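Long-range contacts in acinetobacter secreted protease CpaA (Acinetobacter nosocomialis M2, PDB 6O38), which is a zinc-dependent protease of Acinetobacter that is exported by type II secretion and forms a complex with its chaperone CpaB: residues P383-I388 with Y459-E464; Y373-L378 with A414-R419; Y106-L111 with A131-V136. All coordinates share one frame; numbering follows the deposited sequence.

Interaction 3 is the first to close along the chain: it brings 131-136 back to 106-111 across 19 residues in the beta-sandwich-rich N-terminal part. The other two belong to the protease part and cross each other, since 373-378, 383-388, 414-419 and 459-464 alternate in sequence. Interaction 2 closes a mostly helical excursion of 35 residues by pairing two parallel strands. Interaction 1 spans 70 residues and sets a short helix over the end of a third strand. The two meet where Y459 N probably bonds to L378 O (2.7 Å). Interaction 3 lies apart, its centre about 51 Å from that of interaction 2.

Interaction 1. Residues P383-I388 with Y459-E464; sequences PEVNSI and YYQGNE
E384 and N463 meet at about a right angle where a short helix passes over the end of a strand. The E384 chain is extended beyond CG, and OE1 lies 3.7 Å from N463 CB, with the carboxylate and amide planes 82° apart. The same OE1 is 4.2 Å from E464 OE2, two like charges whose mutual effect is probably eased because E464 OE2 also accepts a hydrogen bond from Y460 OH and forms a salt bridge with K427.

V385 divides its two branches between Q461 and G462-N463. CG1, anti to the backbone N (chi1 174°), rests against the amide of Q461, 3.6 Å from NE2. CG2 instead presses on the chain itself, 3.4 Å from G462 C, and reaches N463 CB at 4.0 Å. Q461 NE2 is itself anchored by S381 OG and A394 O. N386 makes its bonds beside the contact, through ND2 to T425 OG1 and through OD1 to S381 OG, so S381 links the helix start with the strand.

One turn after E384, I388 sends CD1 across the end of N463, 3.4 Å from ND2. This is an apolar methyl laid beside a polar amide at the partly exposed margin, whereas V385 packs in the buried part. Further back on the strand, Y459 touches M496 and E499 of helix 496-504, which carries two zinc-binding histidines, H498 and H502. Helix 383-389, which follows strand 367-381, thus covers the C-terminal end of the parallel neighbour 457-462 in the sheet of a reprolysin-like metalloprotease domain.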
loop_
_atom_site.group_PDB
_atom_site.type_symbol
_atom_site.label_atom_id
_atom_site.label_comp_id
_atom_site.label_asym_id
_atom_site.label_seq_id
_atom_site.Cartn_x
_atom_site.Cartn_y
_atom_site.Cartn_z
ATOM N N PRO A 383 -7.282 -27.430 16.540
ATOM C CA PRO A 383 -6.297 -28.482 16.235
ATOM C C PRO A 383 -6.329 -28.930 14.785
ATOM O O PRO A 383 -5.289 -29.340 14.251
ATOM C CB PRO A 383 -6.691 -29.620 17.187
ATOM C CG PRO A 383 -7.456 -28.959 18.284
ATOM C CD PRO A 383 -8.170 -27.802 17.652
ATOM N N GLU A 384 -7.494 -28.876 14.135
ATOM C CA GLU A 384 -7.562 -29.178 12.709
ATOM C C GLU A 384 -6.688 -28.224 11.902
ATOM O O GLU A 384 -6.044 -28.631 10.929
ATOM C CB GLU A 384 -9.011 -29.124 12.224
ATOM C CG GLU A 384 -9.838 -30.341 12.611
ATOM C CD GLU A 384 -11.276 -30.245 12.138
ATOM O OE1 GLU A 384 -11.745 -29.117 11.878
ATOM O OE2 GLU A 384 -11.935 -31.300 12.020
ATOM N N VAL A 385 -6.658 -26.946 12.290
ATOM C CA VAL A 385 -5.808 -25.984 11.596
ATOM C C VAL A 385 -4.337 -26.282 11.856
ATOM O O VAL A 385 -3.503 -26.206 10.944
ATOM C CB VAL A 385 -6.178 -24.549 12.012
ATOM C CG1 VAL A 385 -5.200 -23.548 11.414
ATOM C CG2 VAL A 385 -7.594 -24.228 11.584
ATOM N N ASN A 386 -3.991 -26.624 13.101
ATOM C CA ASN A 386 -2.598 -26.920 13.424
ATOM C C ASN A 386 -2.094 -28.128 12.646
ATOM O O ASN A 386 -0.931 -28.168 12.232
ATOM C CB ASN A 386 -2.437 -27.146 14.927
ATOM C CG ASN A 386 -2.884 -25.955 15.748
ATOM O OD1 ASN A 386 -3.125 -24.871 15.217
ATOM N ND2 ASN A 386 -2.983 -26.145 17.056
ATOM N N SER A 387 -2.955 -29.129 12.442
ATOM C CA SER A 387 -2.548 -30.306 11.684
ATOM C C SER A 387 -2.261 -29.963 10.228
ATOM O O SER A 387 -1.381 -30.572 9.611
ATOM C CB SER A 387 -3.625 -31.388 11.771
ATOM O OG SER A 387 -3.876 -31.748 13.119
ATOM N N ILE A 388 -2.986 -28.996 9.668
ATOM C CA ILE A 388 -2.810 -28.641 8.264
ATOM C C ILE A 388 -1.628 -27.696 8.091
ATOM O O ILE A 388 -0.758 -27.911 7.238
ATOM C CB ILE A 388 -4.108 -28.032 7.702
ATOM C CG1 ILE A 388 -5.207 -29.093 7.630
ATOM C CG2 ILE A 388 -3.865 -27.415 6.332
ATOM C CD1 ILE A 388 -6.606 -28.520 7.578
ATOM N N TYR A 459 -10.727 -14.344 19.462
ATOM C CA TYR A 459 -10.761 -14.584 18.028
ATOM C C TYR A 459 -10.384 -16.033 17.756
ATOM O O TYR A 459 -9.459 -16.570 18.373
ATOM C CB TYR A 459 -9.815 -13.639 17.280
ATOM C CG TYR A 459 -10.110 -13.536 15.804
ATOM C CD1 TYR A 459 -9.533 -14.415 14.900
ATOM C CD2 TYR A 459 -10.975 -12.565 15.316
ATOM C CE1 TYR A 459 -9.803 -14.328 13.552
ATOM C CE2 TYR A 459 -11.252 -12.470 13.967
ATOM C CZ TYR A 459 -10.663 -13.353 13.089
ATOM O OH TYR A 459 -10.935 -13.264 11.742
ATOM N N TYR A 460 -11.104 -16.660 16.829
ATOM C CA TYR A 460 -11.017 -18.094 16.594
ATOM C C TYR A 460 -10.605 -18.366 15.155
ATOM O O TYR A 460 -11.174 -17.790 14.222
ATOM C CB TYR A 460 -12.353 -18.776 16.902
ATOM C CG TYR A 460 -12.375 -20.260 16.619
ATOM C CD1 TYR A 460 -11.611 -21.142 17.372
ATOM C CD2 TYR A 460 -13.168 -20.782 15.605
ATOM C CE1 TYR A 460 -11.632 -22.500 17.119
ATOM C CE2 TYR A 460 -13.195 -22.137 15.345
ATOM C CZ TYR A 460 -12.425 -22.992 16.105
ATOM O OH TYR A 460 -12.450 -24.345 15.849
ATOM N N GLN A 461 -9.615 -19.238 14.982
ATOM C CA GLN A 461 -9.145 -19.674 13.671
ATOM C C GLN A 461 -9.423 -21.167 13.550
ATOM O O GLN A 461 -8.760 -21.981 14.203
ATOM C CB GLN A 461 -7.658 -19.368 13.496
ATOM C CG GLN A 461 -7.022 -19.988 12.264
ATOM C CD GLN A 461 -5.588 -19.536 12.064
ATOM O OE1 GLN A 461 -5.324 -18.567 11.354
ATOM N NE2 GLN A 461 -4.653 -20.235 12.701
ATOM N N GLY A 462 -10.403 -21.528 12.719
ATOM C CA GLY A 462 -10.862 -22.899 12.619
ATOM C C GLY A 462 -10.836 -23.403 11.186
ATOM O O GLY A 462 -10.471 -22.682 10.255
ATOM N N ASN A 463 -11.226 -24.670 11.039
ATOM C CA ASN A 463 -11.286 -25.327 9.738
ATOM C C ASN A 463 -12.691 -25.815 9.403
ATOM O O ASN A 463 -12.871 -26.533 8.411
ATOM C CB ASN A 463 -10.289 -26.492 9.689
ATOM C CG ASN A 463 -10.012 -26.969 8.274
ATOM O OD1 ASN A 463 -9.889 -26.167 7.349
ATOM N ND2 ASN A 463 -9.917 -28.283 8.101
ATOM N N GLU A 464 -13.688 -25.448 10.203
ATOM C CA GLU A 464 -15.059 -25.834 9.917
ATOM C C GLU A 464 -15.582 -25.067 8.703
ATOM O O GLU A 464 -15.173 -23.931 8.452
ATOM C CB GLU A 464 -15.955 -25.569 11.125
ATOM C CG GLU A 464 -15.496 -26.231 12.424
ATOM C CD GLU A 464 -14.372 -25.473 13.113
ATOM O OE1 GLU A 464 -14.148 -24.296 12.762
ATOM O OE2 GLU A 464 -13.714 -26.050 14.004
#

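Interaction 2. Residues Y373-L378 with A414-R419; sequences YTIDML and ARFYLR. With SO4 (sulfate ion), chain O.
I375 lies against F416 and L418, and R419 against D376 and T374, on the two faces of a parallel strand pair, part of the sheet of the reprolysin-like protease domain; helix 391-411 lies between the two strands in sequence. Y373, T374, I375 and D376 stand opposite F416, Y417, L418 and R419, and the short strands are inclined by 30°. Backbone bonds alternate along them, from Y373 N to R415 O at one end to M377 N to R419 O at the other. The bond from I375 N to Y417 O (2.9 Å) is nearly straight.

On the face of Y373, I375, F416 and L418, the packing between the last three is apolar. I375 slants across its neighbours, its CD1 reaching F416 CD2 at 4.0 Å while its CB faces L418 CD2 at 3.9 Å. The same L418 methyl is shared with selenomethionine M377, whose CG lies 3.8 Å from CD2. L504 covers I375 and F416, and M496 and V500 cover L418, so helix 496-504, with its zinc ligands H498 and H502, packs on this face.

Polar ends mark the face of T374, Y417, D376 and R419. T374 bonds to E357, whereas its CG2 touches the aliphatic part of R419, 3.7 Å from CB. Y417 OH is held by E410 and R360. A sulfate ion, probably from the crystallisation liquor, sits implausibly close to R419 NH1, and its details are doubtful. With CG anti to the backbone N (chi1 164°) and the chain extended to NE, R419 runs alongside D376, the guanidinium turned 65° from the carboxylate. NE bonds to N355 O. R419 NH2 makes a salt bridge with D376 OD1 at 2.8 Å, although the hydrogen bond within it is weak.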
loop_
_atom_site.group_PDB
_atom_site.type_symbol
_atom_site.label_atom_id
_atom_site.label_comp_id
_atom_site.label_asym_id
_atom_site.label_seq_id
_atom_site.Cartn_x
_atom_site.Cartn_y
_atom_site.Cartn_z
ATOM N N TYR A 373 -6.460 3.114 22.483
ATOM C CA TYR A 373 -6.845 2.211 23.558
ATOM C C TYR A 373 -6.486 0.784 23.171
ATOM O O TYR A 373 -6.712 0.365 22.032
ATOM C CB TYR A 373 -8.342 2.317 23.863
ATOM C CG TYR A 373 -8.810 3.732 24.110
ATOM C CD1 TYR A 373 -8.634 4.336 25.349
ATOM C CD2 TYR A 373 -9.425 4.467 23.105
ATOM C CE1 TYR A 373 -9.057 5.631 25.581
ATOM C CE2 TYR A 373 -9.853 5.763 23.328
ATOM C CZ TYR A 373 -9.666 6.340 24.567
ATOM O OH TYR A 373 -10.090 7.630 24.795
ATOM N N THR A 374 -5.929 0.038 24.121
ATOM C CA THR A 374 -5.444 -1.310 23.857
ATOM C C THR A 374 -6.569 -2.313 24.082
ATOM O O THR A 374 -7.120 -2.400 25.185
ATOM C CB THR A 374 -4.250 -1.641 24.751
ATOM O OG1 THR A 374 -3.191 -0.708 24.498
ATOM C CG2 THR A 374 -3.753 -3.051 24.473
ATOM N N ILE A 375 -6.899 -3.072 23.043
ATOM C CA ILE A 375 -7.908 -4.121 23.113
ATOM C C ILE A 375 -7.177 -5.456 23.184
ATOM O O ILE A 375 -6.557 -5.888 22.207
ATOM C CB ILE A 375 -8.865 -4.067 21.915
ATOM C CG1 ILE A 375 -9.592 -2.721 21.875
ATOM C CG2 ILE A 375 -9.863 -5.215 21.977
ATOM C CD1 ILE A 375 -10.517 -2.560 20.690
ATOM N N ASP A 376 -7.245 -6.111 24.340
ATOM C CA ASP A 376 -6.566 -7.386 24.531
ATOM C C ASP A 376 -7.365 -8.504 23.874
ATOM O O ASP A 376 -8.581 -8.606 24.064
ATOM C CB ASP A 376 -6.376 -7.673 26.020
ATOM C CG ASP A 376 -5.320 -6.786 26.654
ATOM O OD1 ASP A 376 -4.491 -6.222 25.909
ATOM O OD2 ASP A 376 -5.318 -6.657 27.897
HETATM N N MSE A 377 -6.681 -9.341 23.099
HETATM C CA MSE A 377 -7.345 -10.403 22.352
HETATM C C MSE A 377 -6.829 -11.791 22.724
HETATM O O MSE A 377 -5.639 -11.978 22.974
HETATM C CB MSE A 377 -7.173 -10.178 20.847
HETATM C CG MSE A 377 -7.812 -8.899 20.326
HETATM SE SE MSE A 377 -9.761 -8.971 20.306
HETATM C CE MSE A 377 -9.996 -10.427 19.033
ATOM N N LEU A 378 -7.740 -12.759 22.756
ATOM C CA LEU A 378 -7.400 -14.161 22.960
ATOM C C LEU A 378 -7.478 -14.877 21.618
ATOM O O LEU A 378 -8.538 -14.897 20.982
ATOM C CB LEU A 378 -8.340 -14.815 23.973
ATOM C CG LEU A 378 -8.291 -16.343 24.046
ATOM C CD1 LEU A 378 -6.914 -16.823 24.483
ATOM C CD2 LEU A 378 -9.371 -16.876 24.976
ATOM N N ALA A 414 -7.460 5.523 13.768
ATOM C CA ALA A 414 -8.354 4.789 14.651
ATOM C C ALA A 414 -7.686 4.606 16.006
ATOM O O ALA A 414 -6.545 4.141 16.089
ATOM C CB ALA A 414 -8.718 3.435 14.045
ATOM N N ARG A 415 -8.397 4.975 17.069
ATOM C CA ARG A 415 -7.809 5.021 18.407
ATOM C C ARG A 415 -7.897 3.655 19.092
ATOM O O ARG A 415 -8.461 3.501 20.174
ATOM C CB ARG A 415 -8.490 6.099 19.242
ATOM C CG ARG A 415 -8.362 7.503 18.673
ATOM C CD ARG A 415 -8.658 8.551 19.731
ATOM N NE ARG A 415 -8.753 9.892 19.164
ATOM C CZ ARG A 415 -9.884 10.438 18.725
ATOM N NH1 ARG A 415 -11.021 9.759 18.794
ATOM N NH2 ARG A 415 -9.879 11.665 18.223
ATOM N N PHE A 416 -7.319 2.650 18.438
ATOM C CA PHE A 416 -7.227 1.334 19.053
ATOM C C PHE A 416 -6.064 0.562 18.448
ATOM O O PHE A 416 -5.671 0.795 17.302
ATOM C CB PHE A 416 -8.531 0.538 18.900
ATOM C CG PHE A 416 -8.654 -0.196 17.593
ATOM C CD1 PHE A 416 -9.081 0.459 16.451
ATOM C CD2 PHE A 416 -8.358 -1.548 17.512
ATOM C CE1 PHE A 416 -9.202 -0.217 15.250
ATOM C CE2 PHE A 416 -8.474 -2.228 16.313
ATOM C CZ PHE A 416 -8.897 -1.561 15.181
ATOM N N TYR A 417 -5.522 -0.356 19.244
ATOM C CA TYR A 417 -4.568 -1.355 18.791
ATOM C C TYR A 417 -4.977 -2.707 19.354
ATOM O O TYR A 417 -5.544 -2.792 20.446
ATOM C CB TYR A 417 -3.131 -1.045 19.233
ATOM C CG TYR A 417 -2.475 0.128 18.543
ATOM C CD1 TYR A 417 -1.927 -0.006 17.274
ATOM C CD2 TYR A 417 -2.369 1.360 19.175
ATOM C CE1 TYR A 417 -1.312 1.061 16.644
ATOM C CE2 TYR A 417 -1.756 2.431 18.555
ATOM C CZ TYR A 417 -1.230 2.276 17.291
ATOM O OH TYR A 417 -0.619 3.343 16.673
ATOM N N LEU A 418 -4.688 -3.763 18.602
ATOM C CA LEU A 418 -4.916 -5.120 19.074
ATOM C C LEU A 418 -3.640 -5.657 19.707
ATOM O O LEU A 418 -2.550 -5.511 19.144
ATOM C CB LEU A 418 -5.368 -6.033 17.933
ATOM C CG LEU A 418 -6.764 -5.779 17.363
ATOM C CD1 LEU A 418 -7.161 -6.900 16.416
ATOM C CD2 LEU A 418 -7.788 -5.624 18.479
ATOM N N ARG A 419 -3.780 -6.262 20.883
ATOM C CA ARG A 419 -2.671 -6.891 21.590
ATOM C C ARG A 419 -3.079 -8.310 21.947
ATOM O O ARG A 419 -4.089 -8.512 22.630
ATOM C CB ARG A 419 -2.298 -6.094 22.845
ATOM C CG ARG A 419 -1.440 -6.843 23.851
ATOM C CD ARG A 419 -0.955 -5.898 24.942
ATOM N NE ARG A 419 -0.332 -6.601 26.061
ATOM C CZ ARG A 419 -0.925 -6.814 27.231
ATOM N NH1 ARG A 419 -0.283 -7.462 28.193
ATOM N NH2 ARG A 419 -2.157 -6.373 27.444
HETATM S S SO4 O . 0.362 -7.860 31.408
HETATM O O1 SO4 O . -1.062 -7.555 31.312
HETATM O O2 SO4 O . 0.950 -7.095 32.503
HETATM O O3 SO4 O . 0.539 -9.287 31.661
HETATM O O4 SO4 O . 1.024 -7.503 30.156
#

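Interaction 3. Residues Y106-L111 with A131-V136; sequences YELIPL and ALPSDV
A131 and P133 carry the close part of this contact, each meeting Y106-L111 in its own way. A131 is gripped by the backbone on both its polar atoms: its N gives a hydrogen bond to E107 O (3.1 Å), and its O receives I109 N (3.0 Å) nearly along the C=O axis. The pair sets L108 opposite A131 in a single parallel bridge.

Beyond it the chains remain close without bonding. P133 brings CD and CG against the carbonyl oxygen of I109, with CD 3.2 Å from I109 O. The ring then crosses L111 at about a right angle, its CG 3.7 Å from L111 CG, while L111 CD1 lies equally near P133 CD and CG. L111 and the buried I109 continue into V98 and V119, and W184 backs L111, L132 and V136; its indole NE1 is hydrogen-bonded to P133 O. This inner side is therefore continuous with the body of the domain.

The other side is more open to solvent, with fewer partners behind it. L108 is exposed; its chi1 of -177° swings CG away from the backbone N, and CD1 comes to lie over the A131 carbonyl, 3.9 Å from A131 CB. Y106, likewise exposed, reaches the same methyl with the end of its ring, its OH 3.3 Å from A131 CB. That hydroxyl has a weak hydrogen bond with D155. Here a small alanine is touched by two long side chains from exposed residues.

Strand 106-108 is the outermost member, within this chain, of a small mixed sheet in which 129-131 is next and 152-154 follows. The contact thus joins the edge of that sheet to the loop leading into strand 141-146; 131-136 belongs to one of the StcE-type beta-sandwich regions, and 106-111 pairs with it.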
loop_
_atom_site.group_PDB
_atom_site.type_symbol
_atom_site.label_atom_id
_atom_site.label_comp_id
_atom_site.label_asym_id
_atom_site.label_seq_id
_atom_site.Cartn_x
_atom_site.Cartn_y
_atom_site.Cartn_z
ATOM N N TYR A 106 -10.791 24.465 -29.304
ATOM C CA TYR A 106 -11.273 23.218 -28.724
ATOM C C TYR A 106 -11.307 22.151 -29.806
ATOM O O TYR A 106 -11.838 22.388 -30.895
ATOM C CB TYR A 106 -12.666 23.405 -28.110
ATOM C CG TYR A 106 -13.216 22.183 -27.405
ATOM C CD1 TYR A 106 -13.941 21.223 -28.097
ATOM C CD2 TYR A 106 -13.019 21.999 -26.043
ATOM C CE1 TYR A 106 -14.448 20.108 -27.456
ATOM C CE2 TYR A 106 -13.523 20.888 -25.393
ATOM C CZ TYR A 106 -14.237 19.946 -26.104
ATOM O OH TYR A 106 -14.740 18.839 -25.460
ATOM N N GLU A 107 -10.739 20.986 -29.504
ATOM C CA GLU A 107 -10.718 19.882 -30.456
ATOM C C GLU A 107 -10.818 18.563 -29.707
ATOM O O GLU A 107 -10.028 18.303 -28.795
ATOM C CB GLU A 107 -9.446 19.911 -31.309
ATOM C CG GLU A 107 -9.359 18.775 -32.315
ATOM C CD GLU A 107 -8.330 19.031 -33.397
ATOM O OE1 GLU A 107 -7.750 20.136 -33.416
ATOM O OE2 GLU A 107 -8.101 18.126 -34.227
ATOM N N LEU A 108 -11.790 17.742 -30.093
ATOM C CA LEU A 108 -11.885 16.384 -29.578
ATOM C C LEU A 108 -10.888 15.479 -30.293
ATOM O O LEU A 108 -10.757 15.523 -31.518
ATOM C CB LEU A 108 -13.301 15.840 -29.756
ATOM C CG LEU A 108 -13.545 14.441 -29.187
ATOM C CD1 LEU A 108 -13.231 14.397 -27.701
ATOM C CD2 LEU A 108 -14.966 14.005 -29.445
ATOM N N ILE A 109 -10.190 14.662 -29.517
ATOM C CA ILE A 109 -9.143 13.782 -30.046
ATOM C C ILE A 109 -9.786 12.449 -30.397
ATOM O O ILE A 109 -10.388 11.814 -29.515
ATOM C CB ILE A 109 -8.007 13.598 -29.034
ATOM C CG1 ILE A 109 -7.238 14.907 -28.848
ATOM C CG2 ILE A 109 -7.071 12.487 -29.485
ATOM C CD1 ILE A 109 -6.713 15.497 -30.141
ATOM N N PRO A 110 -9.695 11.987 -31.646
ATOM C CA PRO A 110 -10.227 10.660 -31.996
ATOM C C PRO A 110 -9.249 9.566 -31.590
ATOM O O PRO A 110 -8.080 9.586 -31.980
ATOM C CB PRO A 110 -10.390 10.736 -33.518
ATOM C CG PRO A 110 -9.341 11.713 -33.945
ATOM C CD PRO A 110 -9.220 12.724 -32.831
ATOM N N LEU A 111 -9.730 8.613 -30.799
ATOM C CA LEU A 111 -8.930 7.482 -30.356
ATOM C C LEU A 111 -9.432 6.193 -30.995
ATOM O O LEU A 111 -10.630 6.026 -31.242
ATOM C CB LEU A 111 -8.962 7.348 -28.831
ATOM C CG LEU A 111 -8.333 8.493 -28.034
ATOM C CD1 LEU A 111 -8.355 8.178 -26.548
ATOM C CD2 LEU A 111 -6.915 8.767 -28.508
ATOM N N ALA A 131 -9.594 17.442 -25.821
ATOM C CA ALA A 131 -10.506 16.660 -25.001
ATOM C C ALA A 131 -10.331 15.183 -25.318
ATOM O O ALA A 131 -10.335 14.791 -26.489
ATOM C CB ALA A 131 -11.959 17.083 -25.234
ATOM N N LEU A 132 -10.156 14.378 -24.281
ATOM C CA LEU A 132 -10.129 12.939 -24.493
ATOM C C LEU A 132 -11.556 12.414 -24.634
ATOM O O LEU A 132 -12.452 12.848 -23.904
ATOM C CB LEU A 132 -9.428 12.233 -23.336
ATOM C CG LEU A 132 -7.954 12.573 -23.113
ATOM C CD1 LEU A 132 -7.408 11.818 -21.913
ATOM C CD2 LEU A 132 -7.141 12.263 -24.361
ATOM N N PRO A 133 -11.799 11.493 -25.562
ATOM C CA PRO A 133 -13.160 10.979 -25.737
ATOM C C PRO A 133 -13.561 10.088 -24.574
ATOM O O PRO A 133 -12.745 9.362 -24.000
ATOM C CB PRO A 133 -13.072 10.184 -27.043
ATOM C CG PRO A 133 -11.651 9.746 -27.104
ATOM C CD PRO A 133 -10.848 10.868 -26.495
ATOM N N SER A 134 -14.839 10.152 -24.228
ATOM C CA SER A 134 -15.384 9.292 -23.193
ATOM C C SER A 134 -15.913 7.999 -23.800
ATOM O O SER A 134 -16.084 7.874 -25.016
ATOM C CB SER A 134 -16.498 10.011 -22.429
ATOM O OG SER A 134 -15.986 11.090 -21.669
ATOM N N ASP A 135 -16.181 7.029 -22.927
ATOM C CA ASP A 135 -16.784 5.753 -23.304
ATOM C C ASP A 135 -15.974 5.052 -24.395
ATOM O O ASP A 135 -16.458 4.756 -25.489
ATOM C CB ASP A 135 -18.232 5.973 -23.732
ATOM C CG ASP A 135 -19.058 6.618 -22.643
ATOM O OD1 ASP A 135 -18.841 6.306 -21.452
ATOM O OD2 ASP A 135 -19.883 7.486 -22.974
ATOM N N VAL A 136 -14.715 4.791 -24.062
ATOM C CA VAL A 136 -13.812 4.001 -24.888
ATOM C C VAL A 136 -13.626 2.655 -24.199
ATOM O O VAL A 136 -14.139 2.443 -23.094
ATOM C CB VAL A 136 -12.470 4.725 -25.104
ATOM C CG1 VAL A 136 -12.709 6.187 -25.451
ATOM C CG2 VAL A 136 -11.604 4.605 -23.866
#